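Local structure of blood group a-and b-cleaving endo-beta-galactosidase (Streptococcus pneumoniae, 2YGL) at residues I106-E109 against V115-S118; I61-V64 against P68-I71; S208-K213 against P219-S224; V237-G242 against I266-I271; F288-V291 against V296-S299. The protein probably cleaves blood group A and B antigens as a family 98 endo-beta-galactosidase, whose tandem CBM51 modules, the part described here, are expected to bind carbohydrate. All blocks are in the same frame, centred on the assembly; numbering follows the deposited sequence.

Contact 1: I106-E109 against V115-S118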
loop_
_atom_site.group_PDB
_atom_site.type_symbol
_atom_site.label_atom_id
_atom_site.label_comp_id
_atom_site.label_asym_id
_atom_site.label_seq_id
_atom_site.Cartn_x
_atom_site.Cartn_y
_atom_site.Cartn_z
ATOM N N ILE A 106 -26.668 -12.535 -9.806
ATOM C CA ILE A 106 -25.265 -12.665 -9.421
ATOM C C ILE A 106 -24.913 -11.518 -8.476
ATOM O O ILE A 106 -25.202 -10.354 -8.770
ATOM C CB ILE A 106 -24.306 -12.672 -10.646
ATOM C CG1 ILE A 106 -24.597 -13.874 -11.556
ATOM C CG2 ILE A 106 -22.840 -12.694 -10.188
ATOM C CD1 ILE A 106 -23.923 -13.810 -12.925
ATOM N N GLU A 107 -24.300 -11.852 -7.344
ATOM C CA GLU A 107 -23.906 -10.852 -6.359
ATOM C C GLU A 107 -22.434 -10.951 -5.981
ATOM O O GLU A 107 -21.831 -12.025 -6.051
ATOM C CB GLU A 107 -24.750 -10.978 -5.088
ATOM C CG GLU A 107 -26.210 -10.591 -5.243
ATOM C CD GLU A 107 -27.032 -10.894 -3.997
ATOM O OE1 GLU A 107 -26.525 -11.586 -3.084
ATOM O OE2 GLU A 107 -28.193 -10.437 -3.935
ATOM N N ILE A 108 -21.867 -9.813 -5.585
ATOM C CA ILE A 108 -20.558 -9.773 -4.947
ATOM C C ILE A 108 -20.747 -9.233 -3.534
ATOM O O ILE A 108 -21.386 -8.195 -3.333
ATOM C CB ILE A 108 -19.531 -8.919 -5.739
ATOM C CG1 ILE A 108 -19.402 -9.411 -7.193
ATOM C CG2 ILE A 108 -18.167 -8.902 -5.034
ATOM C CD1 ILE A 108 -18.890 -10.850 -7.361
ATOM N N GLU A 109 -20.202 -9.961 -2.565
ATOM C CA GLU A 109 -20.370 -9.651 -1.155
ATOM C C GLU A 109 -19.006 -9.506 -0.489
ATOM O O GLU A 109 -18.106 -10.316 -0.725
ATOM C CB GLU A 109 -21.175 -10.767 -0.484
ATOM C CG GLU A 109 -21.556 -10.526 0.967
ATOM C CD GLU A 109 -22.470 -11.614 1.510
ATOM O OE1 GLU A 109 -23.591 -11.775 0.983
ATOM O OE2 GLU A 109 -22.065 -12.310 2.463
ATOM N N VAL A 115 -22.005 -5.732 -2.201
ATOM C CA VAL A 115 -21.349 -4.581 -2.829
ATOM C C VAL A 115 -21.671 -4.463 -4.321
ATOM O O VAL A 115 -21.435 -3.420 -4.936
ATOM C CB VAL A 115 -19.818 -4.550 -2.568
ATOM C CG1 VAL A 115 -19.543 -4.250 -1.096
ATOM C CG2 VAL A 115 -19.148 -5.853 -3.000
ATOM N N TYR A 116 -22.211 -5.540 -4.886
ATOM C CA TYR A 116 -22.773 -5.528 -6.232
ATOM C C TYR A 116 -23.910 -6.539 -6.343
ATOM O O TYR A 116 -23.819 -7.653 -5.822
ATOM C CB TYR A 116 -21.710 -5.816 -7.303
ATOM C CG TYR A 116 -22.307 -6.063 -8.676
ATOM C CD1 TYR A 116 -22.700 -7.345 -9.068
ATOM C CD2 TYR A 116 -22.506 -5.013 -9.571
ATOM C CE1 TYR A 116 -23.266 -7.575 -10.319
ATOM C CE2 TYR A 116 -23.070 -5.234 -10.824
ATOM C CZ TYR A 116 -23.446 -6.517 -11.188
ATOM O OH TYR A 116 -24.002 -6.744 -12.422
ATOM N N SER A 117 -24.973 -6.137 -7.033
ATOM C CA SER A 117 -26.061 -7.040 -7.385
ATOM C C SER A 117 -26.498 -6.780 -8.819
ATOM O O SER A 117 -26.664 -5.629 -9.225
ATOM C CB SER A 117 -27.247 -6.869 -6.434
ATOM O OG SER A 117 -28.288 -7.772 -6.764
ATOM N N SER A 118 -26.685 -7.858 -9.578
ATOM C CA SER A 118 -27.133 -7.767 -10.967
ATOM C C SER A 118 -28.612 -7.378 -11.089
ATOM O O SER A 118 -29.089 -7.093 -12.188
ATOM C CB SER A 118 -26.866 -9.085 -11.706
ATOM O OG SER A 118 -27.587 -10.161 -11.127
#

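Contact 2: I61-V64 against P68-I71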
loop_
_atom_site.group_PDB
_atom_site.type_symbol
_atom_site.label_atom_id
_atom_site.label_comp_id
_atom_site.label_asym_id
_atom_site.label_seq_id
_atom_site.Cartn_x
_atom_site.Cartn_y
_atom_site.Cartn_z
ATOM N N ILE A 61 -13.036 -17.567 -13.262
ATOM C CA ILE A 61 -13.612 -18.623 -12.437
ATOM C C ILE A 61 -14.908 -19.114 -13.084
ATOM O O ILE A 61 -15.781 -18.312 -13.425
ATOM C CB ILE A 61 -13.892 -18.125 -10.985
ATOM C CG1 ILE A 61 -12.606 -17.636 -10.295
ATOM C CG2 ILE A 61 -14.583 -19.198 -10.155
ATOM C CD1 ILE A 61 -11.524 -18.698 -10.084
ATOM N N GLY A 62 -15.023 -20.428 -13.250
ATOM C CA GLY A 62 -16.208 -21.045 -13.846
ATOM C C GLY A 62 -16.958 -21.924 -12.863
ATOM O O GLY A 62 -16.398 -22.870 -12.309
ATOM N N THR A 63 -18.233 -21.608 -12.650
ATOM C CA THR A 63 -19.068 -22.344 -11.703
ATOM C C THR A 63 -20.436 -22.700 -12.293
ATOM O O THR A 63 -20.762 -22.304 -13.417
ATOM C CB THR A 63 -19.245 -21.554 -10.371
ATOM O OG1 THR A 63 -19.845 -22.397 -9.380
ATOM C CG2 THR A 63 -20.109 -20.298 -10.571
ATOM N N VAL A 64 -21.211 -23.467 -11.531
ATOM C CA VAL A 64 -22.635 -23.646 -11.785
ATOM C C VAL A 64 -23.393 -22.994 -10.625
ATOM O O VAL A 64 -23.085 -23.240 -9.455
ATOM C CB VAL A 64 -23.022 -25.142 -11.922
ATOM C CG1 VAL A 64 -24.539 -25.318 -11.961
ATOM C CG2 VAL A 64 -22.393 -25.741 -13.170
ATOM N N PRO A 68 -27.412 -19.889 -2.776
ATOM C CA PRO A 68 -26.526 -19.613 -3.909
ATOM C C PRO A 68 -25.325 -20.554 -4.002
ATOM O O PRO A 68 -25.020 -21.275 -3.051
ATOM C CB PRO A 68 -26.034 -18.195 -3.618
ATOM C CG PRO A 68 -26.070 -18.079 -2.101
ATOM C CD PRO A 68 -26.981 -19.163 -1.565
ATOM N N SER A 69 -24.669 -20.548 -5.161
ATOM C CA SER A 69 -23.304 -21.046 -5.291
ATOM C C SER A 69 -22.399 -19.939 -4.760
ATOM O O SER A 69 -22.571 -18.772 -5.117
ATOM C CB SER A 69 -22.982 -21.346 -6.759
ATOM O OG SER A 69 -21.586 -21.257 -7.019
ATOM N N VAL A 70 -21.449 -20.301 -3.901
ATOM C CA VAL A 70 -20.579 -19.317 -3.247
ATOM C C VAL A 70 -19.100 -19.688 -3.371
ATOM O O VAL A 70 -18.695 -20.798 -3.024
ATOM C CB VAL A 70 -20.954 -19.122 -1.741
ATOM C CG1 VAL A 70 -19.934 -18.236 -1.028
ATOM C CG2 VAL A 70 -22.347 -18.532 -1.596
ATOM N N ILE A 71 -18.304 -18.746 -3.874
ATOM C CA ILE A 71 -16.849 -18.886 -3.910
ATOM C C ILE A 71 -16.226 -17.710 -3.149
ATOM O O ILE A 71 -16.378 -16.546 -3.543
ATOM C CB ILE A 71 -16.310 -18.966 -5.359
ATOM C CG1 ILE A 71 -17.043 -20.063 -6.139
ATOM C CG2 ILE A 71 -14.808 -19.241 -5.358
ATOM C CD1 ILE A 71 -17.261 -19.754 -7.598
#

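Contact 3: S208-K213 against P219-S224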
loop_
_atom_site.group_PDB
_atom_site.type_symbol
_atom_site.label_atom_id
_atom_site.label_comp_id
_atom_site.label_asym_id
_atom_site.label_seq_id
_atom_site.Cartn_x
_atom_site.Cartn_y
_atom_site.Cartn_z
ATOM N N SER A 208 34.344 25.794 11.310
ATOM C CA SER A 208 35.112 24.944 10.403
ATOM C C SER A 208 34.492 23.546 10.354
ATOM O O SER A 208 34.753 22.778 9.431
ATOM C CB SER A 208 36.578 24.864 10.830
ATOM O OG SER A 208 36.715 24.176 12.062
ATOM N N LYS A 209 33.672 23.226 11.354
ATOM C CA LYS A 209 32.923 21.969 11.369
ATOM C C LYS A 209 31.724 22.041 10.427
ATOM O O LYS A 209 31.210 23.124 10.147
ATOM C CB LYS A 209 32.487 21.608 12.791
ATOM C CG LYS A 209 33.655 21.286 13.711
ATOM C CD LYS A 209 33.198 20.866 15.092
ATOM C CE LYS A 209 34.395 20.552 15.973
ATOM N NZ LYS A 209 33.991 20.188 17.358
ATOM N N THR A 210 31.298 20.885 9.924
ATOM C CA THR A 210 30.180 20.816 8.985
ATOM C C THR A 210 29.170 19.737 9.382
ATOM O O THR A 210 29.517 18.756 10.049
ATOM C CB THR A 210 30.660 20.546 7.534
ATOM O OG1 THR A 210 31.480 19.373 7.510
ATOM C CG2 THR A 210 31.460 21.724 6.985
ATOM N N VAL A 211 27.920 19.940 8.974
ATOM C CA VAL A 211 26.873 18.923 9.075
ATOM C C VAL A 211 27.412 17.630 8.458
ATOM O O VAL A 211 28.047 17.656 7.403
ATOM C CB VAL A 211 25.558 19.404 8.394
ATOM C CG1 VAL A 211 24.555 18.265 8.213
ATOM C CG2 VAL A 211 24.925 20.541 9.208
ATOM N N GLN A 212 27.189 16.514 9.139
ATOM C CA GLN A 212 27.815 15.251 8.765
ATOM C C GLN A 212 26.880 14.328 7.994
ATOM O O GLN A 212 25.685 14.252 8.290
ATOM C CB GLN A 212 28.368 14.541 10.005
ATOM C CG GLN A 212 29.566 15.246 10.648
ATOM C CD GLN A 212 30.792 15.298 9.743
ATOM O OE1 GLN A 212 31.167 16.361 9.249
ATOM N NE2 GLN A 212 31.410 14.147 9.517
ATOM N N LYS A 213 27.442 13.634 7.006
ATOM C CA LYS A 213 26.699 12.649 6.220
ATOM C C LYS A 213 26.985 11.234 6.715
ATOM O O LYS A 213 28.144 10.820 6.797
ATOM C CB LYS A 213 27.026 12.784 4.727
ATOM C CG LYS A 213 26.473 14.060 4.082
ATOM C CD LYS A 213 27.028 14.275 2.672
ATOM C CE LYS A 213 26.357 15.471 2.006
ATOM N NZ LYS A 213 26.838 15.713 0.615
ATOM N N PRO A 219 31.329 13.179 16.533
ATOM C CA PRO A 219 32.280 12.140 16.122
ATOM C C PRO A 219 32.714 12.266 14.656
ATOM O O PRO A 219 33.889 12.065 14.346
ATOM C CB PRO A 219 31.504 10.842 16.352
ATOM C CG PRO A 219 30.552 11.179 17.447
ATOM C CD PRO A 219 30.132 12.591 17.170
ATOM N N GLY A 220 31.780 12.616 13.775
ATOM C CA GLY A 220 32.089 12.826 12.360
ATOM C C GLY A 220 33.116 13.923 12.130
ATOM O O GLY A 220 34.071 13.740 11.369
ATOM N N ASN A 221 32.925 15.062 12.789
ATOM C CA ASN A 221 33.887 16.165 12.719
ATOM C C ASN A 221 35.204 15.888 13.466
ATOM O O ASN A 221 36.188 16.607 13.286
ATOM C CB ASN A 221 33.250 17.476 13.199
ATOM C CG ASN A 221 32.294 18.071 12.175
ATOM O OD1 ASN A 221 32.717 18.625 11.160
ATOM N ND2 ASN A 221 30.999 17.968 12.445
ATOM N N ASN A 222 35.216 14.849 14.296
ATOM C CA ASN A 222 36.443 14.419 14.976
ATOM C C ASN A 222 37.215 13.340 14.204
ATOM O O ASN A 222 38.256 12.863 14.664
ATOM C CB ASN A 222 36.140 13.940 16.402
ATOM C CG ASN A 222 35.877 15.088 17.368
ATOM O OD1 ASN A 222 36.158 16.255 17.075
ATOM N ND2 ASN A 222 35.338 14.757 18.537
ATOM N N GLY A 223 36.694 12.958 13.037
ATOM C CA GLY A 223 37.366 12.003 12.158
ATOM C C GLY A 223 36.850 10.578 12.215
ATOM O O GLY A 223 37.336 9.713 11.483
ATOM N N SER A 224 35.874 10.325 13.082
ATOM C CA SER A 224 35.287 8.994 13.206
ATOM C C SER A 224 34.147 8.784 12.213
ATOM O O SER A 224 33.428 9.725 11.864
ATOM C CB SER A 224 34.808 8.743 14.637
ATOM O OG SER A 224 35.913 8.652 15.520
HETATM O O HOH W 1 33.715 17.324 16.548
HETATM O O HOH W 2 35.650 18.630 18.891
#

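Contact 4: V237-G242 against I266-I271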
loop_
_atom_site.group_PDB
_atom_site.type_symbol
_atom_site.label_atom_id
_atom_site.label_comp_id
_atom_site.label_asym_id
_atom_site.label_seq_id
_atom_site.Cartn_x
_atom_site.Cartn_y
_atom_site.Cartn_z
ATOM N N VAL A 237 19.499 1.187 17.867
ATOM C CA VAL A 237 19.564 0.741 16.474
ATOM C C VAL A 237 20.465 1.671 15.659
ATOM O O VAL A 237 20.300 2.896 15.689
ATOM C CB VAL A 237 18.150 0.678 15.820
ATOM C CG1 VAL A 237 18.235 0.194 14.371
ATOM C CG2 VAL A 237 17.217 -0.226 16.617
ATOM N N GLU A 238 21.416 1.080 14.935
ATOM C CA GLU A 238 22.297 1.831 14.042
ATOM C C GLU A 238 21.666 2.040 12.671
ATOM O O GLU A 238 20.942 1.176 12.173
ATOM C CB GLU A 238 23.637 1.120 13.870
ATOM C CG GLU A 238 24.551 1.203 15.076
ATOM C CD GLU A 238 25.931 0.653 14.790
ATOM O OE1 GLU A 238 26.027 -0.502 14.320
ATOM O OE2 GLU A 238 26.920 1.374 15.038
ATOM N N PHE A 239 21.956 3.189 12.066
ATOM C CA PHE A 239 21.496 3.496 10.718
ATOM C C PHE A 239 22.677 3.594 9.760
ATOM O O PHE A 239 23.678 4.244 10.061
ATOM C CB PHE A 239 20.681 4.794 10.704
ATOM C CG PHE A 239 19.283 4.639 11.229
ATOM C CD1 PHE A 239 19.022 4.706 12.595
ATOM C CD2 PHE A 239 18.224 4.419 10.357
ATOM C CE1 PHE A 239 17.725 4.556 13.084
ATOM C CE2 PHE A 239 16.927 4.270 10.832
ATOM C CZ PHE A 239 16.675 4.338 12.199
ATOM N N ASN A 240 22.556 2.928 8.614
ATOM C CA ASN A 240 23.577 2.976 7.570
ATOM C C ASN A 240 23.698 4.368 6.963
ATOM O O ASN A 240 24.793 4.814 6.626
ATOM C CB ASN A 240 23.270 1.965 6.459
ATOM C CG ASN A 240 23.353 0.517 6.927
ATOM O OD1 ASN A 240 24.129 0.176 7.825
ATOM N ND2 ASN A 240 22.560 -0.348 6.300
ATOM N N LYS A 241 22.561 5.045 6.819
ATOM C CA LYS A 241 22.513 6.344 6.158
ATOM C C LYS A 241 21.802 7.382 7.019
ATOM O O LYS A 241 20.951 7.039 7.840
ATOM C CB LYS A 241 21.803 6.235 4.798
ATOM C CG LYS A 241 22.362 5.179 3.838
ATOM C CD LYS A 241 23.708 5.584 3.243
ATOM C CE LYS A 241 23.563 6.644 2.165
ATOM N NZ LYS A 241 24.897 7.109 1.717
ATOM N N GLY A 242 22.147 8.651 6.814
ATOM C CA GLY A 242 21.471 9.747 7.499
ATOM C C GLY A 242 22.271 11.030 7.603
ATOM O O GLY A 242 23.320 11.170 6.980
ATOM N N ILE A 266 11.125 10.816 4.199
ATOM C CA ILE A 266 11.117 9.765 5.225
ATOM C C ILE A 266 12.384 9.809 6.070
ATOM O O ILE A 266 13.489 9.742 5.531
ATOM C CB ILE A 266 11.051 8.336 4.615
ATOM C CG1 ILE A 266 10.090 8.262 3.420
ATOM C CG2 ILE A 266 10.720 7.293 5.699
ATOM C CD1 ILE A 266 8.656 8.336 3.789
ATOM N N SER A 267 12.215 9.890 7.389
ATOM C CA SER A 267 13.343 9.828 8.321
ATOM C C SER A 267 12.909 9.553 9.755
ATOM O O SER A 267 11.877 10.052 10.209
ATOM C CB SER A 267 14.147 11.133 8.291
ATOM O OG SER A 267 15.334 11.011 9.052
ATOM N N TYR A 268 13.706 8.754 10.457
ATOM C CA TYR A 268 13.637 8.694 11.913
ATOM C C TYR A 268 14.418 9.872 12.483
ATOM O O TYR A 268 15.446 10.261 11.930
ATOM C CB TYR A 268 14.174 7.359 12.440
ATOM C CG TYR A 268 13.218 6.220 12.191
ATOM C CD1 TYR A 268 12.161 5.961 13.072
ATOM C CD2 TYR A 268 13.345 5.418 11.061
ATOM C CE1 TYR A 268 11.267 4.920 12.835
ATOM C CE2 TYR A 268 12.458 4.376 10.815
ATOM C CZ TYR A 268 11.423 4.135 11.705
ATOM O OH TYR A 268 10.549 3.105 11.455
ATOM N N VAL A 269 13.913 10.449 13.573
ATOM C CA VAL A 269 14.499 11.657 14.158
ATOM C C VAL A 269 14.641 11.511 15.671
ATOM O O VAL A 269 13.682 11.159 16.360
ATOM C CB VAL A 269 13.656 12.934 13.840
ATOM C CG1 VAL A 269 14.330 14.191 14.391
ATOM C CG2 VAL A 269 13.428 13.086 12.346
ATOM N N GLY A 270 15.842 11.792 16.174
ATOM C CA GLY A 270 16.104 11.811 17.612
ATOM C C GLY A 270 17.517 12.256 17.926
ATOM O O GLY A 270 18.236 12.736 17.050
ATOM N N ILE A 271 17.914 12.086 19.184
ATOM C CA ILE A 271 19.248 12.463 19.637
ATOM C C ILE A 271 20.178 11.252 19.576
ATOM O O ILE A 271 19.855 10.184 20.103
ATOM C CB ILE A 271 19.202 13.052 21.066
ATOM C CG1 ILE A 271 18.360 14.333 21.074
ATOM C CG2 ILE A 271 20.606 13.331 21.591
ATOM C CD1 ILE A 271 17.638 14.591 22.374
#

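Contact 5: F288-V291 against V296-S299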
loop_
_atom_site.group_PDB
_atom_site.type_symbol
_atom_site.label_atom_id
_atom_site.label_comp_id
_atom_site.label_asym_id
_atom_site.label_seq_id
_atom_site.Cartn_x
_atom_site.Cartn_y
_atom_site.Cartn_z
ATOM N N PHE A 288 11.545 19.758 15.866
ATOM C CA PHE A 288 12.081 19.569 14.519
ATOM C C PHE A 288 11.000 19.883 13.488
ATOM O O PHE A 288 9.855 19.449 13.639
ATOM C CB PHE A 288 12.588 18.135 14.329
ATOM C CG PHE A 288 13.044 17.830 12.922
ATOM C CD1 PHE A 288 14.286 18.271 12.465
ATOM C CD2 PHE A 288 12.231 17.102 12.055
ATOM C CE1 PHE A 288 14.711 17.993 11.164
ATOM C CE2 PHE A 288 12.646 16.817 10.755
ATOM C CZ PHE A 288 13.888 17.262 10.310
ATOM N N GLU A 289 11.374 20.622 12.446
ATOM C CA GLU A 289 10.442 21.022 11.392
ATOM C C GLU A 289 10.903 20.616 9.998
ATOM O O GLU A 289 12.087 20.716 9.672
ATOM C CB GLU A 289 10.245 22.535 11.396
ATOM C CG GLU A 289 9.453 23.088 12.564
ATOM C CD GLU A 289 9.428 24.607 12.567
ATOM O OE1 GLU A 289 10.266 25.231 11.874
ATOM O OE2 GLU A 289 8.574 25.179 13.268
ATOM N N VAL A 290 9.954 20.157 9.184
ATOM C CA VAL A 290 10.161 20.029 7.746
ATOM C C VAL A 290 9.393 21.168 7.081
ATOM O O VAL A 290 8.185 21.321 7.285
ATOM C CB VAL A 290 9.705 18.659 7.197
ATOM C CG1 VAL A 290 10.003 18.549 5.698
ATOM C CG2 VAL A 290 10.387 17.525 7.950
ATOM N N VAL A 291 10.108 21.976 6.305
ATOM C CA VAL A 291 9.551 23.203 5.743
ATOM C C VAL A 291 9.638 23.178 4.215
ATOM O O VAL A 291 10.727 23.063 3.651
ATOM C CB VAL A 291 10.272 24.458 6.309
ATOM C CG1 VAL A 291 9.544 25.728 5.916
ATOM C CG2 VAL A 291 10.397 24.376 7.835
ATOM N N VAL A 296 5.725 25.318 6.995
ATOM C CA VAL A 296 5.908 24.141 7.843
ATOM C C VAL A 296 4.895 23.069 7.449
ATOM O O VAL A 296 3.684 23.289 7.537
ATOM C CB VAL A 296 5.777 24.496 9.353
ATOM C CG1 VAL A 296 5.828 23.248 10.217
ATOM C CG2 VAL A 296 6.874 25.473 9.771
ATOM N N ILE A 297 5.399 21.926 6.988
ATOM C CA ILE A 297 4.546 20.798 6.603
ATOM C C ILE A 297 4.655 19.637 7.590
ATOM O O ILE A 297 3.852 18.701 7.548
ATOM C CB ILE A 297 4.805 20.321 5.146
ATOM C CG1 ILE A 297 6.269 19.896 4.958
ATOM C CG2 ILE A 297 4.386 21.410 4.150
ATOM C CD1 ILE A 297 6.525 19.076 3.705
ATOM N N TYR A 298 5.661 19.701 8.463
ATOM C CA TYR A 298 5.760 18.825 9.626
ATOM C C TYR A 298 6.358 19.568 10.822
ATOM O O TYR A 298 7.343 20.292 10.681
ATOM C CB TYR A 298 6.604 17.570 9.347
ATOM C CG TYR A 298 6.814 16.746 10.606
ATOM C CD1 TYR A 298 5.894 15.767 10.981
ATOM C CD2 TYR A 298 7.908 16.980 11.448
ATOM C CE1 TYR A 298 6.063 15.030 12.144
ATOM C CE2 TYR A 298 8.083 16.250 12.618
ATOM C CZ TYR A 298 7.160 15.277 12.958
ATOM O OH TYR A 298 7.326 14.548 14.110
ATOM N N SER A 299 5.758 19.363 11.992
ATOM C CA SER A 299 6.317 19.839 13.255
ATOM C C SER A 299 6.212 18.758 14.325
ATOM O O SER A 299 5.163 18.128 14.483
ATOM C CB SER A 299 5.612 21.109 13.719
ATOM O OG SER A 299 6.255 21.650 14.859
HETATM O O HOH W 3 6.372 24.314 14.189
#

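Contact 1: I106-E109 against V115-S118
Ile108 faces two consecutive residues of 115-118, and its carbonyl oxygen takes a backbone bond from each. Val115 N reaches Ile108 O at 2.8 Å, while Tyr116 N comes to the same Ile108 O at 3.2 Å. Ile108 N in turn donates to Tyr116 O (2.9 Å). Both facing residues therefore press their side chains on Ile108. Val115 CG2, wedged between its own backbone N and carbonyl carbon, touches Ile108 CG2 at 3.8 Å as the two branched groups cross obliquely. Tyr116 packs CB against Ile108 CB at 4.1 Å; with CG anti to the backbone N (chi1 169°), its ring runs back toward Ile106, bringing CE1 obliquely to within 3.7 Å of Ile106 O.

At the far end Ser118 turns its hydroxyl back over its own backbone, where OG accepts from Ile106 N at 2.9 Å along an almost straight line (176°). Ser118 N answers with a bond of 3.0 Å to Ile106 O, so Ile106 is held through both its N-H and its carbonyl.

On the other face Glu107 lies beside Ser117, but its carboxylate is salt-bridged to Arg105, and Ser117 OG bonds Ser119 OG. Glu109 pairs with Lys149 of the adjoining strand. Inward, Ile106 and Ile108 meet Phe163, and Tyr116 and Ile108 meet Ile135, both from the opposing sheet. The arrangement is a classic beta bulge in the hairpin that forms one margin of a sheet in a beta-sandwich carbohydrate-binding module.

Contact 2: I61-V64 against P68-I71
Two facing sheets of a beta-sandwich meet where Thr63 and Ile61 on one strand turn toward Ser69 and Ile71 on the next. The short segments run nearly antiparallel, at 155°, yet their axes stay 8.1 Å apart at closest approach, so side chains rather than paired backbones fill the gap. Ile71 does most of the apolar work through CD1, which lies 3.7 Å from Ile61 CG2 and 3.9 Å from Thr63 CB. Against Ile61 it slides past in the opposite direction; against Thr63 it comes tip to tip.

Strand 60-64 pairs with 160-171 and strand 69-74 with 145-151, so the chain crosses from one layer of the sandwich to the other through the short loop between Val64 and Ser69. Near this crossing the contact turns polar. Thr63 OG1, anti to its backbone N at chi1 -169°, sits 3.1 Å from Ser69 OG. The one proton of Thr63 OG1 may go to Ser69 OG or, in a weak bond of 3.3 Å, to Val64 O; which is not settled. Ser69 OG is also hydrogen-bonded to Thr18 O, while Ser69 CB rests 3.3 Å from Val64 O. Val28, from a loop, touches Ile61, Thr63 and Ile71.

Contact 3: S208-K213 against P219-S224
Asn221 reaches out from the end of a short helix and pairs its amide with the backbone of Thr210. Its CG stands anti to the carbonyl carbon (chi1 -75°), which carries the amide across the gap: OD1 accepts from Thr210 N at 2.9 Å, nearly straight at 165°, and ND2 donates to Thr210 O, also at 2.9 Å, with that oxygen close to the amide plane. With ND2 also bonded to Phe217 O in the same helix, the amide is fixed in its rotation.

Lys209, extended beyond CG, passes across Asn221 at a slant. Its CB lies 3.4 Å from Asn221 OD1, its CD 3.9 Å from Asn221 CB, and the chain carries NZ onward to two waters, at 3.0 and 2.7 Å from Lys209 NZ; both waters bridge to Asn222 OD1, one of them weakly. From the other flank comes Gln212, bent at chi2, whose CG is 3.6 Å from Asn221 ND2 and whose amide lies over the backbone of Gly220.

Past Asn222, Gly223 adopts positive phi, and two backbone bonds return from Gly223 N to Gly220 O and from Ser224 N to Pro219 O. The helix thus ends in a Schellman motif, beside an asparagine amide that mimics a backbone partner for a loop.

Contact 4: V237-G242 against I266-I271
Tyr268 of the long strand 262-271 meets Phe239 of strand 235-239, joining a six-stranded sheet of the second beta-sandwich module to a small two-stranded hairpin, 228-232 with 235-239, packed beside it. No hydrogen bond spans the two segments; the contact is apolar, made by the two aromatic side chains.

Tyr268 can be followed outward from its backbone. The contact begins at the root: Tyr268 CB is 3.9 Å from Phe239 CZ. One bond further, Tyr268 CG is again 3.9 Å from Phe239 CZ. The closest approach comes at CD2, 3.7 Å from Phe239 CZ and 3.8 Å from Phe239 CE2, so the end of the phenylalanine ring is pressed against one flank of the tyrosine near its base. Beyond CD2 the tyrosine ring draws off: Tyr268 CE2 is already 4.4 Å from Phe239 CZ, and OH lies farther still. The side chain also packs on Pro179 and Leu182 of helix 179-184, while Leu316 of strand 315-320 touches it too.

The two side chains cross at about a right angle, but the ring planes stand only 42° apart with centroids 5.7 Å from each other, an oblique pairing between the standard aromatic geometries. Phe239 in turn touches Asn183 of the same helix, which therefore borders both rings. The strand beneath the tyrosine carries a local bond of its own: Ser267 OG donates to Tyr268 O at 3.0 Å, approaching from above the carbonyl plane, 46° out of it.

Contact 5: F288-V291 against V296-S299
Strands 288-291 and 296-299 run antiparallel with a one-residue shift in register at a classic beta bulge, where Val290 O accepts from both Ile297 N (2.9 Å) and Tyr298 N (3.2 Å), the former nearly along the C=O axis and the latter in the carbonyl plane on a lone pair.

Both of those residues turn to Val290. Ile297 sets CG1 between its backbone N and carbonyl carbon (chi1 59°), a rotation that lays CG1 4.0 Å from Val290 CG1. Tyr298 packs its CB on Val290 CB at 3.9 Å and sends its ring toward Phe288, where CE2 comes to the edge of the phenyl ring, 4.3 Å from Phe288 CD2.

On the other face Glu289 crosses Val296 at about a right angle, with CD 3.9 Å from Val296 CG2. Its OE2 and Ser299 OG share a water, 2.5 Å from Glu289 OE2 and 2.7 Å from Ser299 OG. The other carboxylate oxygen, Glu289 OE1, is hydrogen-bonded to Tyr333 OH, and Ser299 OG also bonds Asp301 OD1.

Strand 285-292 pairs on its other side with strand 327-334, leaving 295-299 outermost in its sheet, while Val290 and Tyr298 pack on Val317 of strand 315-320 in the facing sheet.

In the fold
The five contacts fall into two similar modules joined in tandem. Along the chain contact 2 comes first, then contact 1, and then, in the second module, contacts 3, 4 and 5. Contacts 1 and 2 have centres 13 Å apart and both reach the five-stranded sheet 16-17, 69-74, 145-151, 105-110, 113-117, contact 2 through 68-71 alone. Contacts 1 and 5 lie in matching hairpins of the two modules, 46 Å apart between centres, each with a bulge at the outermost strand. Contacts 4 and 5 touch, Val269 CG1 reaching Phe288 CG at 4.1 Å, while contacts 3 and 4 reach the same sheet. Repetition of one sandwich design thus underlies the whole two-module fragment.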